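Side-chain contacts in peptidoglycan-N-acetylmuramic acid deacetylase PdaC (Bacillus subtilis subsp. subtilis str. 168, PDB 6H8N), which removes acetyl groups from N-acetylmuramic acid residues of peptidoglycan, which confers lysozyme resistance, and can also deacylate short chitin oligomers: residues Asn26-Ser31 / Asp167-Ile172; Gly110-Glu115 / Met122-Trp127. The protein carries 1 engineered substitution. All coordinates share one frame; numbering follows the deposited sequence. Where two conformers were deposited one is given.

Contact 1: Asn26-Ser31 / Asp167-Ile172; sequences NQILDS and DAADEI
Q27 and S31 of helix 22-35 meet D167 and D170 of helix 163-178, two outer helices of the distorted (beta/alpha) barrel of the NodB deacetylase domain. The segments run almost parallel, with their axes 9.1 Å apart at closest approach. Two polar bonds, one helical turn apart, join them. The first is made by a long arm. The side chain of Q27 leaves with CG anti to the backbone N (chi1 -174°) and stays extended, which carries its amide across the groove. Q27 NE2 gives an N-H to D167 OD1 at 2.9 Å. The bond is nearly straight, with an angle of 165° at the hydrogen. The acceptor lies close to the amide plane. It is met on its anti side, slightly out of the carboxylate plane, and the two flat groups are twisted 32° against each other. R163, one turn before D167, forms a salt bridge to the same OD1 and a weak hydrogen bond to Q27 OE1. It probably helps to hold the D167 carboxylate in place, and less firmly the Q27 amide.

On the inner side of the groove the contact is apolar. I28 CG1 lies 4.0 Å from A169 CB, the one apolar side-chain contact across the segments. I28 also packs on A166 and on D160, the residue after H159, the probable proton donor. One turn beyond Q27, the short hydroxyl of S31 faces D170. S31 OG donates to D170 OD1 at 2.6 Å, on the anti lone pair, away from OD2.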
loop_
_atom_site.group_PDB
_atom_site.type_symbol
_atom_site.label_atom_id
_atom_site.label_comp_id
_atom_site.label_asym_id
_atom_site.label_seq_id
_atom_site.Cartn_x
_atom_site.Cartn_y
_atom_site.Cartn_z
ATOM N N ASN A 26 -4.202 -13.293 -2.909
ATOM C CA ASN A 26 -5.414 -13.839 -2.289
ATOM C C ASN A 26 -5.153 -14.339 -0.872
ATOM O O ASN A 26 -6.023 -14.248 -0.001
ATOM C CB ASN A 26 -6.017 -14.968 -3.117
ATOM C CG ASN A 26 -6.751 -14.477 -4.332
ATOM O OD1 ASN A 26 -7.351 -13.395 -4.330
ATOM N ND2 ASN A 26 -6.772 -15.301 -5.361
ATOM N N GLN A 27 -3.974 -14.912 -0.638
ATOM C CA GLN A 27 -3.626 -15.353 0.705
ATOM C C GLN A 27 -3.561 -14.169 1.663
ATOM O O GLN A 27 -4.069 -14.237 2.787
ATOM C CB GLN A 27 -2.287 -16.093 0.639
ATOM C CG GLN A 27 -1.876 -16.735 1.926
ATOM C CD GLN A 27 -0.472 -17.305 1.872
ATOM O OE1 GLN A 27 -0.066 -17.922 0.888
ATOM N NE2 GLN A 27 0.261 -17.107 2.936
ATOM N N ILE A 28 -2.975 -13.049 1.214
ATOM C CA ILE A 28 -2.895 -11.854 2.042
ATOM C C ILE A 28 -4.286 -11.292 2.299
ATOM O O ILE A 28 -4.618 -10.910 3.425
ATOM C CB ILE A 28 -1.963 -10.832 1.371
ATOM C CG1 ILE A 28 -0.517 -11.359 1.382
ATOM C CG2 ILE A 28 -2.054 -9.459 2.045
ATOM C CD1 ILE A 28 0.407 -10.661 0.419
ATOM N N LEU A 29 -5.126 -11.245 1.263
ATOM C CA LEU A 29 -6.502 -10.791 1.439
ATOM C C LEU A 29 -7.240 -11.677 2.434
ATOM O O LEU A 29 -8.008 -11.178 3.257
ATOM C CB LEU A 29 -7.238 -10.763 0.102
ATOM C CG LEU A 29 -6.762 -9.672 -0.858
ATOM C CD1 LEU A 29 -7.318 -9.910 -2.248
ATOM C CD2 LEU A 29 -7.168 -8.289 -0.362
ATOM N N ASP A 30 -6.996 -12.992 2.387
ATOM C CA ASP A 30 -7.598 -13.911 3.356
ATOM C C ASP A 30 -7.158 -13.570 4.772
ATOM O O ASP A 30 -7.976 -13.570 5.698
ATOM C CB ASP A 30 -7.200 -15.359 3.063
ATOM C CG ASP A 30 -7.877 -15.953 1.843
ATOM O OD1 ASP A 30 -8.818 -15.368 1.284
ATOM O OD2 ASP A 30 -7.448 -17.069 1.459
ATOM N N SER A 31 -5.863 -13.316 4.963
ATOM C CA SER A 31 -5.338 -12.990 6.286
ATOM C C SER A 31 -5.960 -11.702 6.804
ATOM O O SER A 31 -6.346 -11.606 7.971
ATOM C CB SER A 31 -3.816 -12.828 6.231
ATOM O OG SER A 31 -3.137 -13.988 5.805
ATOM N N ASP A 167 3.469 -15.439 3.186
ATOM C CA ASP A 167 3.551 -16.148 4.463
ATOM C C ASP A 167 3.967 -15.213 5.590
ATOM O O ASP A 167 3.378 -15.230 6.675
ATOM C CB ASP A 167 4.513 -17.336 4.356
ATOM C CG ASP A 167 3.965 -18.455 3.488
ATOM O OD1 ASP A 167 2.738 -18.532 3.269
ATOM O OD2 ASP A 167 4.783 -19.286 3.029
ATOM N N ALA A 168 4.976 -14.378 5.348
ATOM C CA ALA A 168 5.380 -13.395 6.344
ATOM C C ALA A 168 4.238 -12.445 6.671
ATOM O O ALA A 168 4.020 -12.111 7.841
ATOM C CB ALA A 168 6.607 -12.622 5.864
ATOM N N ALA A 169 3.515 -11.986 5.645
ATOM C CA ALA A 169 2.425 -11.044 5.873
ATOM C C ALA A 169 1.356 -11.638 6.776
ATOM O O ALA A 169 0.792 -10.928 7.613
ATOM C CB ALA A 169 1.810 -10.608 4.542
ATOM N N ASP A 170 1.034 -12.923 6.615
ATOM C CA ASP A 170 0.050 -13.528 7.514
ATOM C C ASP A 170 0.493 -13.428 8.963
ATOM O O ASP A 170 -0.301 -13.061 9.839
ATOM C CB ASP A 170 -0.197 -14.988 7.150
ATOM C CG ASP A 170 -1.219 -15.641 8.075
ATOM O OD1 ASP A 170 -2.425 -15.379 7.928
ATOM O OD2 ASP A 170 -0.814 -16.399 8.993
ATOM N N GLU A 171 1.750 -13.779 9.241
ATOM C CA GLU A 171 2.261 -13.732 10.601
ATOM C C GLU A 171 2.331 -12.299 11.116
ATOM O O GLU A 171 2.014 -12.040 12.284
ATOM C CB GLU A 171 3.627 -14.426 10.662
ATOM C CG GLU A 171 4.241 -14.407 12.035
ATOM C CD GLU A 171 5.411 -15.332 12.213
ATOM O OE1 GLU A 171 5.696 -16.135 11.315
ATOM O OE2 GLU A 171 6.049 -15.219 13.274
ATOM N N ILE A 172 2.736 -11.352 10.265
ATOM C CA ILE A 172 2.781 -9.942 10.657
ATOM C C ILE A 172 1.387 -9.439 10.999
ATOM O O ILE A 172 1.187 -8.742 11.994
ATOM C CB ILE A 172 3.449 -9.113 9.547
ATOM C CG1 ILE A 172 4.954 -9.421 9.483
ATOM C CG2 ILE A 172 3.176 -7.622 9.720
ATOM C CD1 ILE A 172 5.558 -9.068 8.162
#

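Contact 2: Gly110-Glu115 / Met122-Trp127; sequences GGINDE and MDVALW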
loop_
_atom_site.group_PDB
_atom_site.type_symbol
_atom_site.label_atom_id
_atom_site.label_comp_id
_atom_site.label_asym_id
_atom_site.label_seq_id
_atom_site.Cartn_x
_atom_site.Cartn_y
_atom_site.Cartn_z
ATOM N N GLY A 110 10.755 4.120 -5.546
ATOM C CA GLY A 110 10.716 5.419 -4.911
ATOM C C GLY A 110 11.154 6.566 -5.794
ATOM O O GLY A 110 11.228 7.698 -5.312
ATOM N N GLY A 111 11.426 6.313 -7.068
ATOM C CA GLY A 111 12.045 7.307 -7.928
ATOM C C GLY A 111 11.076 8.326 -8.473
ATOM O O GLY A 111 10.167 7.985 -9.230
ATOM N N ILE A 112 11.310 9.593 -8.135
ATOM C CA ILE A 112 10.404 10.671 -8.503
ATOM C C ILE A 112 11.206 11.964 -8.532
ATOM O O ILE A 112 12.290 12.058 -7.949
ATOM C CB ILE A 112 9.237 10.746 -7.481
ATOM C CG1 ILE A 112 8.147 11.692 -7.989
ATOM C CG2 ILE A 112 9.743 11.185 -6.104
ATOM C CD1 ILE A 112 6.862 11.566 -7.227
ATOM N N ASN A 113 10.670 12.968 -9.216
ATOM C CA ASN A 113 11.243 14.306 -9.175
ATOM C C ASN A 113 10.104 15.318 -9.135
ATOM O O ASN A 113 8.925 14.969 -9.254
ATOM C CB ASN A 113 12.230 14.540 -10.331
ATOM C CG ASN A 113 11.621 14.277 -11.684
ATOM O OD1 ASN A 113 10.463 14.603 -11.932
ATOM N ND2 ASN A 113 12.401 13.681 -12.571
ATOM N N ASP A 114 10.469 16.590 -8.947
ATOM C CA ASP A 114 9.463 17.629 -8.751
ATOM C C ASP A 114 8.579 17.804 -9.980
ATOM O O ASP A 114 7.380 18.077 -9.849
ATOM C CB ASP A 114 10.153 18.944 -8.379
ATOM C CG ASP A 114 10.520 19.014 -6.911
ATOM O OD1 ASP A 114 10.357 17.995 -6.204
ATOM O OD2 ASP A 114 10.976 20.090 -6.465
ATOM N N GLU A 115 9.138 17.638 -11.177
ATOM C CA GLU A 115 8.338 17.796 -12.383
ATOM C C GLU A 115 7.281 16.706 -12.478
ATOM O O GLU A 115 6.122 16.975 -12.811
ATOM C CB GLU A 115 9.234 17.764 -13.615
ATOM C CG GLU A 115 8.489 18.088 -14.894
ATOM C CD GLU A 115 7.944 19.508 -14.903
ATOM O OE1 GLU A 115 8.460 20.362 -14.151
ATOM O OE2 GLU A 115 6.982 19.767 -15.651
ATOM N N MET A 122 -1.317 13.448 -8.260
ATOM C CA MET A 122 -1.719 12.388 -7.351
ATOM C C MET A 122 -0.929 12.551 -6.069
ATOM O O MET A 122 0.082 13.246 -6.028
ATOM C CB MET A 122 -1.475 11.001 -7.962
ATOM C CG MET A 122 -2.318 10.753 -9.215
ATOM S SD MET A 122 -2.099 9.125 -9.937
ATOM C CE MET A 122 -2.964 8.088 -8.774
ATOM N N ASP A 123 -1.383 11.886 -5.021
ATOM C CA ASP A 123 -0.734 11.886 -3.711
ATOM C C ASP A 123 0.347 10.801 -3.706
ATOM O O ASP A 123 0.021 9.616 -3.850
ATOM C CB ASP A 123 -1.835 11.567 -2.692
ATOM C CG ASP A 123 -1.345 11.469 -1.255
ATOM O OD1 ASP A 123 -0.124 11.477 -1.010
ATOM O OD2 ASP A 123 -2.221 11.369 -0.361
ATOM N N VAL A 124 1.611 11.187 -3.548
ATOM C CA VAL A 124 2.725 10.240 -3.563
ATOM C C VAL A 124 2.806 9.562 -2.209
ATOM O O VAL A 124 2.949 10.231 -1.180
ATOM C CB VAL A 124 4.039 10.959 -3.885
ATOM C CG1 VAL A 124 5.214 10.004 -3.762
ATOM C CG2 VAL A 124 3.971 11.577 -5.298
ATOM N N ALA A 125 2.715 8.232 -2.196
ATOM C CA ALA A 125 2.640 7.446 -0.970
ATOM C C ALA A 125 3.797 6.458 -0.948
ATOM O O ALA A 125 3.775 5.448 -1.660
ATOM C CB ALA A 125 1.315 6.703 -0.909
ATOM N N LEU A 126 4.805 6.755 -0.134
ATOM C CA LEU A 126 5.957 5.880 0.029
ATOM C C LEU A 126 5.832 5.098 1.331
ATOM O O LEU A 126 4.749 4.585 1.616
ATOM C CB LEU A 126 7.254 6.670 -0.140
ATOM C CG LEU A 126 7.364 7.362 -1.510
ATOM C CD1 LEU A 126 8.722 8.018 -1.639
ATOM C CD2 LEU A 126 7.105 6.427 -2.691
ATOM N N TRP A 127 6.898 4.947 2.111
ATOM C CA TRP A 127 6.856 4.012 3.233
ATOM C C TRP A 127 7.944 4.375 4.239
ATOM O O TRP A 127 8.877 5.128 3.934
ATOM C CB TRP A 127 7.039 2.571 2.756
ATOM C CG TRP A 127 8.307 2.403 2.013
ATOM C CD1 TRP A 127 9.531 2.145 2.550
ATOM C CD2 TRP A 127 8.505 2.536 0.601
ATOM N NE1 TRP A 127 10.480 2.110 1.565
ATOM C CE2 TRP A 127 9.881 2.350 0.354
ATOM C CE3 TRP A 127 7.655 2.786 -0.482
ATOM C CZ2 TRP A 127 10.423 2.415 -0.933
ATOM C CZ3 TRP A 127 8.192 2.838 -1.745
ATOM C CH2 TRP A 127 9.573 2.653 -1.964
#
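This contact joins elements of a beta-alpha-beta unit, formed by strand 104-105, helix 114-120 and strand 123-124. The loop that leads into the helix packs here against the second strand and the residues that follow it. The closest touch is between I112 and V124. Their side chains reach toward each other tip to tip, and I112 CD1 lies 3.5 Å from V124 CG2. This is tighter than usual for two methyl groups. The other branch, V124 CG1, stands farther from the same methyl, at 4.1 Å. The reach of I112 comes from CG1 being anti to the backbone N (chi1 -170°) and CD1 continuing the extended chain. R117 of the helix touches both side chains, and M120 touches I112. Nearer the active site, L126 CD2 approaches G110 CA at 4.4 Å. The W127 ring turns an edge to the loop: CH2 is 4.0 Å from G110 N, which lies near the ring plane. The same indole packs on R106 and lies about 8 Å from the zinc ion. I112-V124 is the one apolar side-chain pair, and close fit rather than hydrogen bonding probably joins the two segments.

Overall arrangement
Both contacts belong to the NodB homology domain, on opposite sides of the chain's centre. Their centres are 27 Å apart and their nearest atoms about 13 Å, so they do not touch. Along the chain, residues 26-31 come first, then both segments of contact 2, then residues 167-172. Contact 1 thus brings together an early and a late helix of the domain, while contact 2 is a local join within one beta-alpha-beta unit. The side chain of I28 is about 13 Å from the zinc ion, and contact 2 comes nearer to it. Contact 1 thus ties the outer helical layer, while contact 2 probably helps to place W127 beside S17, the engineered residue at the proton-acceptor position.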